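Local coordinates for protein 6-carboxyhexanoate--CoA ligase (Aquifex aeolicus, PDB 5TVA) that is a CoA ligase of the BioW family, a mixed alpha/beta enzyme crystallised here with adenosine monophosphate and coenzyme A, at residues Lys83-Glu87 and Val192-Ile197; Ala115-Ile120 and Arg215-Arg221. One frame throughout, in Å; residues are numbered along the deposited sequence.

Contact 1. Residues Lys83-Glu87 and Val192-Ile197; sequences KLTQE and VSGKEI
Glu87, near the C-terminal part of helix 73-85, sets one carboxylate oxygen over the backbone of Glu196 and Ile197. Its chain folds at chi2 (-73°), which swings the carboxylate away from the helix and against the turn. Glu196 N approaches OE2 on the syn lone pair, at a very short 2.5 Å whose exact length deserves some reserve, while Ile197 N, 3.1 Å from the same OE2, comes from above the carboxylate plane. One oxygen thus collects two N-H groups from different directions. The other oxygen, Glu87 OE1, lies 3.2 Å from Glu196 CG. The two carboxylates are almost parallel, and Glu87 OE1 and Glu196 OE2 stay 4.7 Å apart without touching; some repulsion between like charges probably remains, eased by the two N-H groups on Glu87 OE2. The gripped segment is the tight connection of a beta hairpin joining strand 190-194 to strand 198-203, with a backbone hydrogen bond between Val192 and Val200. Residues 195-197 turn with helical backbone angles, bringing successive N-H groups within range of one acceptor. Ile197 has CG1 wedged between its own N and carbonyl carbon, leaving CG2 to sit 3.5 Å from Lys83 O and against Gln86 CB. Lys83 NZ bonds Gln86 OE1 from above the amide carbonyl plane, and a water 2.8 Å from NZ relays it to Ile197 O. Deeper in, Leu84 CD2 presses on Val192 CG2 at 3.4 Å, tighter than ordinary van der Waals contact, and Lys83 CB packs on Val192 CG1. Leu84 also touches Ala94 of helix 91-102.

Contact 2. Residues Ala115-Ile120 and Arg215-Arg221; sequences AVLMDI and RVYFVSR. With AMP (adenosine monophosphate), chain C.
Ala115 CB sits squarely over the Tyr217 ring, 3.6 Å from its centroid and 11° off the normal, a CH-pi contact, while Leu117 CD2 meets the same ring at its edge. They lie where strands 116-119 and 214-219 run side by side as a parallel pair. The ladder is closely bonded, Tyr217 N reaching Val116 O at 2.7 Å and Met118 N donating to Tyr217 O. On the face with Val116, Val216, Met118 and Phe218, the Met118 chain starts anti to its N (chi1 170°) and runs beside Phe218, placing SD 3.7 Å from Phe218 CE1 in an oblique Met-aromatic contact. Val216 CG1 covers a face of the Phe218 ring near its rim, and Ala97 of helix 91-102 packs on both Val216 and Phe218. Toward the C-terminal ends the ladder relaxes: the CA atoms of Asp119 and Val219 stand 5.5 Å apart, and Ile120 N meets Val219 O at 3.1 Å. Beyond it, exposed Arg221 is held loosely, NE 3.9 Å from Asp119 OD2 in a long salt bridge, their flat groups 58° apart; Asp119 OD1 accepts instead from Glu121 N. At the other end AMP borders the strands. Arg215 bends at chi3, which puts NE 3.2 Å from AMP O4' in a weak hydrogen bond, and Tyr191 OH engages its NH1. Tyr217 OH lies 3.1 Å from AMP C2 and is hydrogen-bonded to Thr136 OG1. Tyr217 thus lines the AMP pocket directly, and its hydroxyl bond probably helps to position Thr136, whose N binds AMP.

Both contacts use the same mixed six-stranded sheet, with their centres 13 Å apart. Strand 177-181 separates strand 190-194 of contact 1 from strand 214-219 of contact 2, while 116-119 is the outermost strand within the chain on that side. Along the sequence the segments alternate, 83-87, 115-120, 192-197 and then 215-221, so neither pairing is closed before the other begins. Leu84 CD2 touches Phe218 CE2 at 3.7 Å, and helix 91-102 packs against side chains of both contacts. The helix end and hairpin of contact 1, with the side chain of Val192 about 13 Å from the bound AMP, thus share a core with the strands that border the ligand.

Contact 1. Residues Lys83-Glu87 and Val192-Ile197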
ATOM      1  N   LYS A  83       3.146 -16.520   7.353  1.00 50.93           N
ATOM      2  CA  LYS A  83       1.784 -15.989   7.308  1.00 49.56           C
ATOM      3  C   LYS A  83       1.236 -16.000   5.883  1.00 49.48           C
ATOM      4  O   LYS A  83       0.050 -16.283   5.669  1.00 44.71           O
ATOM      5  CB  LYS A  83       1.754 -14.574   7.899  1.00 50.40           C
ATOM      6  CG  LYS A  83       2.203 -14.499   9.393  1.00 46.82           C
ATOM      7  CD  LYS A  83       1.276 -15.325  10.254  1.00 39.45           C
ATOM      8  CE  LYS A  83      -0.146 -14.823  10.139  1.00 47.80           C
ATOM      9  NZ  LYS A  83      -1.109 -15.579  11.005  1.00 46.01           N
ATOM     10  N   LEU A  84       2.096 -15.716   4.895  1.00 48.38           N
ATOM     11  CA  LEU A  84       1.682 -15.758   3.492  1.00 47.89           C
ATOM     12  C   LEU A  84       1.188 -17.144   3.086  1.00 52.64           C
ATOM     13  O   LEU A  84       0.196 -17.269   2.352  1.00 52.14           O
ATOM     14  CB  LEU A  84       2.839 -15.316   2.586  1.00 45.34           C
ATOM     15  CG  LEU A  84       3.134 -13.810   2.595  1.00 49.52           C
ATOM     16  CD1 LEU A  84       4.485 -13.428   1.949  1.00 39.71           C
ATOM     17  CD2 LEU A  84       1.974 -13.053   1.934  1.00 44.94           C
ATOM     18  N   THR A  85       1.864 -18.207   3.538  1.00 52.14           N
ATOM     19  CA  THR A  85       1.401 -19.535   3.134  1.00 51.29           C
ATOM     20  C   THR A  85       0.079 -19.888   3.802  1.00 51.19           C
ATOM     21  O   THR A  85      -0.588 -20.841   3.387  1.00 52.00           O
ATOM     22  CB  THR A  85       2.436 -20.627   3.430  1.00 50.48           C
ATOM     23  OG1 THR A  85       2.437 -20.921   4.833  1.00 56.34           O
ATOM     24  CG2 THR A  85       3.826 -20.238   2.962  1.00 52.04           C
ATOM     25  N   GLN A  86      -0.325 -19.142   4.825  1.00 49.29           N
ATOM     26  CA  GLN A  86      -1.667 -19.344   5.347  1.00 48.97           C
ATOM     27  C   GLN A  86      -2.739 -18.732   4.459  1.00 53.97           C
ATOM     28  O   GLN A  86      -3.922 -18.813   4.808  1.00 55.30           O
ATOM     29  CB  GLN A  86      -1.798 -18.764   6.752  1.00 53.10           C
ATOM     30  CG  GLN A  86      -0.806 -19.284   7.768  1.00 52.46           C
ATOM     31  CD  GLN A  86      -1.042 -18.668   9.130  1.00 54.08           C
ATOM     32  OE1 GLN A  86      -2.158 -18.243   9.444  1.00 54.10           O
ATOM     33  NE2 GLN A  86       0.014 -18.584   9.935  1.00 54.03           N
ATOM     34  N   GLU A  87      -2.365 -18.080   3.357  1.00 50.95           N
ATOM     35  CA  GLU A  87      -3.316 -17.702   2.322  1.00 51.83           C
ATOM     36  C   GLU A  87      -3.245 -18.644   1.124  1.00 55.54           C
ATOM     37  O   GLU A  87      -3.652 -18.272   0.017  1.00 57.69           O
ATOM     38  CB  GLU A  87      -3.106 -16.243   1.877  1.00 46.18           C
ATOM     39  CG  GLU A  87      -3.576 -15.172   2.873  1.00 46.53           C
ATOM     40  CD  GLU A  87      -5.096 -15.044   2.957  1.00 48.44           C
ATOM     41  OE1 GLU A  87      -5.806 -15.717   2.182  1.00 53.19           O
ATOM     42  OE2 GLU A  87      -5.598 -14.278   3.808  1.00 47.86           O
ATOM     43  N   VAL A 192       1.934  -7.810   6.192  1.00 44.23           N
ATOM     44  CA  VAL A 192       1.516  -8.853   5.282  1.00 44.31           C
ATOM     45  C   VAL A 192       0.014  -8.921   5.458  1.00 47.04           C
ATOM     46  O   VAL A 192      -0.478  -8.756   6.579  1.00 42.07           O
ATOM     47  CB  VAL A 192       2.243 -10.172   5.618  1.00 48.59           C
ATOM     48  CG1 VAL A 192       1.456 -11.052   6.613  1.00 45.98           C
ATOM     49  CG2 VAL A 192       2.727 -10.851   4.402  1.00 45.36           C
ATOM     50  N   SER A 193      -0.739  -9.048   4.364  1.00 42.14           N
ATOM     51  CA  SER A 193      -2.183  -9.001   4.539  1.00 41.90           C
ATOM     52  C   SER A 193      -2.871  -9.963   3.590  1.00 41.49           C
ATOM     53  O   SER A 193      -2.306 -10.393   2.580  1.00 41.80           O
ATOM     54  CB  SER A 193      -2.743  -7.590   4.343  1.00 38.44           C
ATOM     55  OG  SER A 193      -2.674  -7.210   2.989  1.00 43.01           O
ATOM     56  N   GLY A 194      -4.114 -10.279   3.941  1.00 37.29           N
ATOM     57  CA  GLY A 194      -4.939 -11.190   3.165  1.00 42.01           C
ATOM     58  C   GLY A 194      -6.274 -11.297   3.858  1.00 47.35           C
ATOM     59  O   GLY A 194      -6.449 -10.824   4.989  1.00 45.36           O
ATOM     60  N   LYS A 195      -7.233 -11.909   3.159  1.00 43.96           N
ATOM     61  CA  LYS A 195      -8.579 -11.949   3.725  1.00 47.20           C
ATOM     62  C   LYS A 195      -8.657 -12.893   4.920  1.00 49.38           C
ATOM     63  O   LYS A 195      -9.468 -12.668   5.829  1.00 52.41           O
ATOM     64  CB  LYS A 195      -9.607 -12.331   2.651  1.00 49.70           C
ATOM     65  CG  LYS A 195     -10.040 -11.162   1.792  1.00 50.17           C
ATOM     66  CD  LYS A 195     -11.119 -11.523   0.787  1.00 51.53           C
ATOM     67  CE  LYS A 195     -11.398 -10.333  -0.119  1.00 53.28           C
ATOM     68  NZ  LYS A 195     -12.519 -10.562  -1.081  1.00 58.79           N
ATOM     69  N   GLU A 196      -7.805 -13.925   4.963  1.00 49.52           N
ATOM     70  CA  GLU A 196      -7.813 -14.870   6.079  1.00 51.68           C
ATOM     71  C   GLU A 196      -6.872 -14.460   7.201  1.00 48.64           C
ATOM     72  O   GLU A 196      -7.210 -14.623   8.375  1.00 52.92           O
ATOM     73  CB  GLU A 196      -7.437 -16.284   5.606  1.00 48.63           C
ATOM     74  CG  GLU A 196      -8.003 -16.696   4.251  1.00 59.00           C
ATOM     75  CD  GLU A 196      -9.521 -16.723   4.191  1.00 63.07           C
ATOM     76  OE1 GLU A 196     -10.196 -16.129   5.063  1.00 69.12           O
ATOM     77  OE2 GLU A 196     -10.048 -17.343   3.248  1.00 76.49           O
ATOM     78  N   ILE A 197      -5.682 -13.951   6.872  1.00 46.07           N
ATOM     79  CA  ILE A 197      -4.719 -13.614   7.913  1.00 49.18           C
ATOM     80  C   ILE A 197      -4.907 -12.201   8.441  1.00 49.70           C
ATOM     81  O   ILE A 197      -4.220 -11.813   9.399  1.00 46.67           O
ATOM     82  CB  ILE A 197      -3.275 -13.785   7.403  1.00 47.44           C
ATOM     83  CG1 ILE A 197      -3.023 -12.872   6.203  1.00 41.92           C
ATOM     84  CG2 ILE A 197      -3.014 -15.243   7.066  1.00 47.20           C
ATOM     85  CD1 ILE A 197      -1.557 -12.796   5.755  1.00 39.44           C
TER
HETATM   86  O   HOH W   1      -3.378 -13.944  11.078  1.00 47.80           O

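Contact 2. Residues Ala115-Ile120 and Arg215-Arg221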
ATOM      1  N   ALA A 115       4.010  -1.249  -7.081  1.00 38.22           N
ATOM      2  CA  ALA A 115       4.068  -2.604  -6.563  1.00 40.00           C
ATOM      3  C   ALA A 115       4.398  -3.616  -7.662  1.00 43.98           C
ATOM      4  O   ALA A 115       4.092  -3.413  -8.849  1.00 40.31           O
ATOM      5  CB  ALA A 115       2.743  -2.966  -5.883  1.00 36.86           C
ATOM      6  N   VAL A 116       5.067  -4.701  -7.242  1.00 40.93           N
ATOM      7  CA  VAL A 116       5.199  -5.910  -8.051  1.00 41.47           C
ATOM      8  C   VAL A 116       3.865  -6.644  -8.088  1.00 43.72           C
ATOM      9  O   VAL A 116       3.188  -6.790  -7.058  1.00 36.38           O
ATOM     10  CB  VAL A 116       6.287  -6.833  -7.464  1.00 45.45           C
ATOM     11  CG1 VAL A 116       6.276  -8.213  -8.153  1.00 43.73           C
ATOM     12  CG2 VAL A 116       7.677  -6.188  -7.528  1.00 48.11           C
ATOM     13  N   LEU A 117       3.483  -7.133  -9.281  1.00 42.73           N
ATOM     14  CA  LEU A 117       2.350  -8.054  -9.449  1.00 45.08           C
ATOM     15  C   LEU A 117       2.927  -9.452  -9.652  1.00 43.37           C
ATOM     16  O   LEU A 117       3.441  -9.776 -10.731  1.00 44.05           O
ATOM     17  CB  LEU A 117       1.465  -7.647 -10.630  1.00 39.56           C
ATOM     18  CG  LEU A 117       0.717  -6.322 -10.448  1.00 43.90           C
ATOM     19  CD1 LEU A 117       0.072  -5.881 -11.721  1.00 43.27           C
ATOM     20  CD2 LEU A 117      -0.322  -6.435  -9.362  1.00 41.83           C
ATOM     21  N   MET A 118       2.837 -10.285  -8.621  1.00 41.99           N
ATOM     22  CA  MET A 118       3.427 -11.618  -8.657  1.00 43.97           C
ATOM     23  C   MET A 118       2.363 -12.685  -8.883  1.00 43.33           C
ATOM     24  O   MET A 118       1.374 -12.760  -8.136  1.00 41.08           O
ATOM     25  CB  MET A 118       4.193 -11.906  -7.364  1.00 46.04           C
ATOM     26  CG  MET A 118       4.624 -13.356  -7.232  1.00 46.88           C
ATOM     27  SD  MET A 118       5.962 -13.609  -6.052  1.00 51.29           S
ATOM     28  CE  MET A 118       7.274 -12.679  -6.845  1.00 40.74           C
ATOM     29  N   ASP A 119       2.581 -13.517  -9.907  1.00 42.79           N
ATOM     30  CA  ASP A 119       1.793 -14.725 -10.139  1.00 43.39           C
ATOM     31  C   ASP A 119       1.805 -15.645  -8.916  1.00 40.79           C
ATOM     32  O   ASP A 119       2.863 -16.188  -8.587  1.00 43.23           O
ATOM     33  CB  ASP A 119       2.360 -15.449 -11.374  1.00 46.04           C
ATOM     34  CG  ASP A 119       1.405 -16.480 -11.959  1.00 45.07           C
ATOM     35  OD1 ASP A 119       0.749 -17.206 -11.188  1.00 40.26           O
ATOM     36  OD2 ASP A 119       1.303 -16.547 -13.216  1.00 54.45           O
ATOM     37  N   ILE A 120       0.654 -15.839  -8.244  1.00 39.07           N
ATOM     38  CA  ILE A 120       0.607 -16.686  -7.041  1.00 44.50           C
ATOM     39  C   ILE A 120       1.180 -18.060  -7.319  1.00 48.11           C
ATOM     40  O   ILE A 120       1.814 -18.676  -6.450  1.00 47.01           O
ATOM     41  CB  ILE A 120      -0.830 -16.849  -6.512  1.00 47.67           C
ATOM     42  CG1 ILE A 120      -1.804 -17.104  -7.668  1.00 40.56           C
ATOM     43  CG2 ILE A 120      -1.196 -15.814  -5.434  1.00 48.33           C
ATOM     44  CD1 ILE A 120      -3.217 -17.237  -7.210  1.00 46.59           C
ATOM     45  N   ARG A 215       6.480  -3.272  -2.445  1.00 43.81           N
ATOM     46  CA  ARG A 215       5.263  -4.035  -2.240  1.00 43.12           C
ATOM     47  C   ARG A 215       5.195  -5.126  -3.298  1.00 47.05           C
ATOM     48  O   ARG A 215       5.566  -4.912  -4.458  1.00 41.38           O
ATOM     49  CB  ARG A 215       4.009  -3.142  -2.315  1.00 42.85           C
ATOM     50  CG  ARG A 215       3.683  -2.405  -1.033  1.00 46.40           C
ATOM     51  CD  ARG A 215       2.386  -1.601  -1.107  1.00 42.79           C
ATOM     52  NE  ARG A 215       2.693  -0.195  -0.918  1.00 59.46           N
ATOM     53  CZ  ARG A 215       2.412   0.527   0.165  1.00 45.60           C
ATOM     54  NH1 ARG A 215       1.742   0.020   1.189  1.00 43.01           N
ATOM     55  NH2 ARG A 215       2.772   1.788   0.179  1.00 50.48           N
ATOM     56  N   VAL A 216       4.728  -6.298  -2.885  1.00 44.44           N
ATOM     57  CA  VAL A 216       4.439  -7.396  -3.793  1.00 43.26           C
ATOM     58  C   VAL A 216       2.970  -7.740  -3.617  1.00 42.31           C
ATOM     59  O   VAL A 216       2.525  -8.018  -2.493  1.00 38.74           O
ATOM     60  CB  VAL A 216       5.338  -8.620  -3.539  1.00 43.38           C
ATOM     61  CG1 VAL A 216       4.943  -9.783  -4.481  1.00 42.80           C
ATOM     62  CG2 VAL A 216       6.801  -8.249  -3.747  1.00 38.35           C
ATOM     63  N   TYR A 217       2.215  -7.699  -4.723  1.00 36.50           N
ATOM     64  CA  TYR A 217       0.818  -8.112  -4.747  1.00 33.27           C
ATOM     65  C   TYR A 217       0.745  -9.524  -5.314  1.00 40.27           C
ATOM     66  O   TYR A 217       1.212  -9.767  -6.440  1.00 38.22           O
ATOM     67  CB  TYR A 217      -0.027  -7.167  -5.604  1.00 36.23           C
ATOM     68  CG  TYR A 217      -0.173  -5.732  -5.137  1.00 40.40           C
ATOM     69  CD1 TYR A 217       0.223  -5.337  -3.855  1.00 32.98           C
ATOM     70  CD2 TYR A 217      -0.736  -4.764  -5.981  1.00 35.89           C
ATOM     71  CE1 TYR A 217       0.077  -4.033  -3.435  1.00 34.93           C
ATOM     72  CE2 TYR A 217      -0.882  -3.438  -5.564  1.00 35.82           C
ATOM     73  CZ  TYR A 217      -0.470  -3.081  -4.282  1.00 38.29           C
ATOM     74  OH  TYR A 217      -0.610  -1.776  -3.831  1.00 35.17           O
ATOM     75  N   PHE A 218       0.126 -10.447  -4.567  1.00 39.56           N
ATOM     76  CA  PHE A 218      -0.025 -11.831  -5.030  1.00 43.32           C
ATOM     77  C   PHE A 218      -1.373 -11.964  -5.735  1.00 42.97           C
ATOM     78  O   PHE A 218      -2.426 -11.854  -5.089  1.00 40.99           O
ATOM     79  CB  PHE A 218       0.100 -12.813  -3.866  1.00 38.76           C
ATOM     80  CG  PHE A 218       1.454 -12.781  -3.198  1.00 46.35           C
ATOM     81  CD1 PHE A 218       2.508 -13.520  -3.703  1.00 47.16           C
ATOM     82  CD2 PHE A 218       1.679 -11.973  -2.080  1.00 46.36           C
ATOM     83  CE1 PHE A 218       3.756 -13.472  -3.102  1.00 44.18           C
ATOM     84  CE2 PHE A 218       2.926 -11.926  -1.476  1.00 41.74           C
ATOM     85  CZ  PHE A 218       3.953 -12.678  -1.977  1.00 46.77           C
ATOM     86  N   VAL A 219      -1.340 -12.191  -7.060  1.00 34.71           N
ATOM     87  CA  VAL A 219      -2.540 -12.194  -7.898  1.00 41.71           C
ATOM     88  C   VAL A 219      -2.605 -13.453  -8.761  1.00 39.23           C
ATOM     89  O   VAL A 219      -1.588 -13.995  -9.196  1.00 35.93           O
ATOM     90  CB  VAL A 219      -2.618 -10.952  -8.827  1.00 42.84           C
ATOM     91  CG1 VAL A 219      -2.631  -9.641  -8.028  1.00 40.87           C
ATOM     92  CG2 VAL A 219      -1.487 -10.970  -9.848  1.00 38.62           C
ATOM     93  N   SER A 220      -3.827 -13.899  -9.035  1.00 40.15           N
ATOM     94  CA  SER A 220      -4.046 -14.991  -9.977  1.00 43.58           C
ATOM     95  C   SER A 220      -3.959 -14.444 -11.399  1.00 40.10           C
ATOM     96  O   SER A 220      -4.692 -13.510 -11.744  1.00 36.36           O
ATOM     97  CB  SER A 220      -5.406 -15.629  -9.721  1.00 42.42           C
ATOM     98  OG  SER A 220      -5.517 -16.861 -10.407  1.00 51.56           O
ATOM     99  N   ARG A 221      -3.048 -14.994 -12.215  1.00 37.57           N
ATOM    100  CA  ARG A 221      -2.857 -14.438 -13.552  1.00 43.05           C
ATOM    101  C   ARG A 221      -4.157 -14.380 -14.346  1.00 42.69           C
ATOM    102  O   ARG A 221      -4.351 -13.453 -15.136  1.00 41.49           O
ATOM    103  CB  ARG A 221      -1.819 -15.212 -14.373  1.00 43.93           C
ATOM    104  CG  ARG A 221      -1.426 -14.397 -15.608  1.00 44.74           C
ATOM    105  CD  ARG A 221      -0.880 -15.212 -16.751  1.00 55.12           C
ATOM    106  NE  ARG A 221       0.579 -15.280 -16.821  1.00 59.08           N
ATOM    107  CZ  ARG A 221       1.320 -14.740 -17.789  1.00 59.07           C
ATOM    108  NH1 ARG A 221       0.752 -14.055 -18.775  1.00 57.66           N
ATOM    109  NH2 ARG A 221       2.641 -14.875 -17.757  1.00 62.79           N
TER
HETATM  110  P   AMP C 301       5.292   3.994   0.987  1.00 66.06           P
HETATM  111  O1P AMP C 301       4.016   3.349   1.482  1.00 50.35           O
HETATM  112  O2P AMP C 301       4.987   5.334   0.350  1.00 57.79           O
HETATM  113  O3P AMP C 301       6.501   3.942   1.915  1.00 52.00           O
HETATM  114  O5' AMP C 301       5.808   3.085  -0.223  1.00 59.31           O
HETATM  115  C5' AMP C 301       6.465   1.836  -0.011  1.00 57.24           C
HETATM  116  C4' AMP C 301       6.802   1.202  -1.341  1.00 59.12           C
HETATM  117  O4' AMP C 301       5.585   0.661  -1.922  1.00 49.83           O
HETATM  118  C3' AMP C 301       7.362   2.176  -2.380  1.00 58.22           C
HETATM  119  O3' AMP C 301       8.778   2.213  -2.389  1.00 70.05           O
HETATM  120  C2' AMP C 301       6.768   1.714  -3.701  1.00 54.72           C
HETATM  121  O2' AMP C 301       7.607   0.741  -4.306  1.00 59.96           O
HETATM  122  C1' AMP C 301       5.461   1.045  -3.267  1.00 54.07           C
HETATM  123  N9  AMP C 301       4.286   1.939  -3.385  1.00 54.11           N
HETATM  124  C8  AMP C 301       4.198   3.225  -2.992  1.00 50.70           C
HETATM  125  N7  AMP C 301       2.970   3.741  -3.272  1.00 52.61           N
HETATM  126  C5  AMP C 301       2.232   2.781  -3.860  1.00 49.36           C
HETATM  127  C6  AMP C 301       0.848   2.635  -4.384  1.00 42.30           C
HETATM  128  N6  AMP C 301      -0.040   3.654  -4.367  1.00 35.01           N
HETATM  129  N1  AMP C 301       0.497   1.429  -4.910  1.00 43.23           N
HETATM  130  C2  AMP C 301       1.355   0.400  -4.961  1.00 40.57           C
HETATM  131  N3  AMP C 301       2.616   0.465  -4.500  1.00 44.70           N
HETATM  132  C4  AMP C 301       3.110   1.596  -3.939  1.00 53.94           C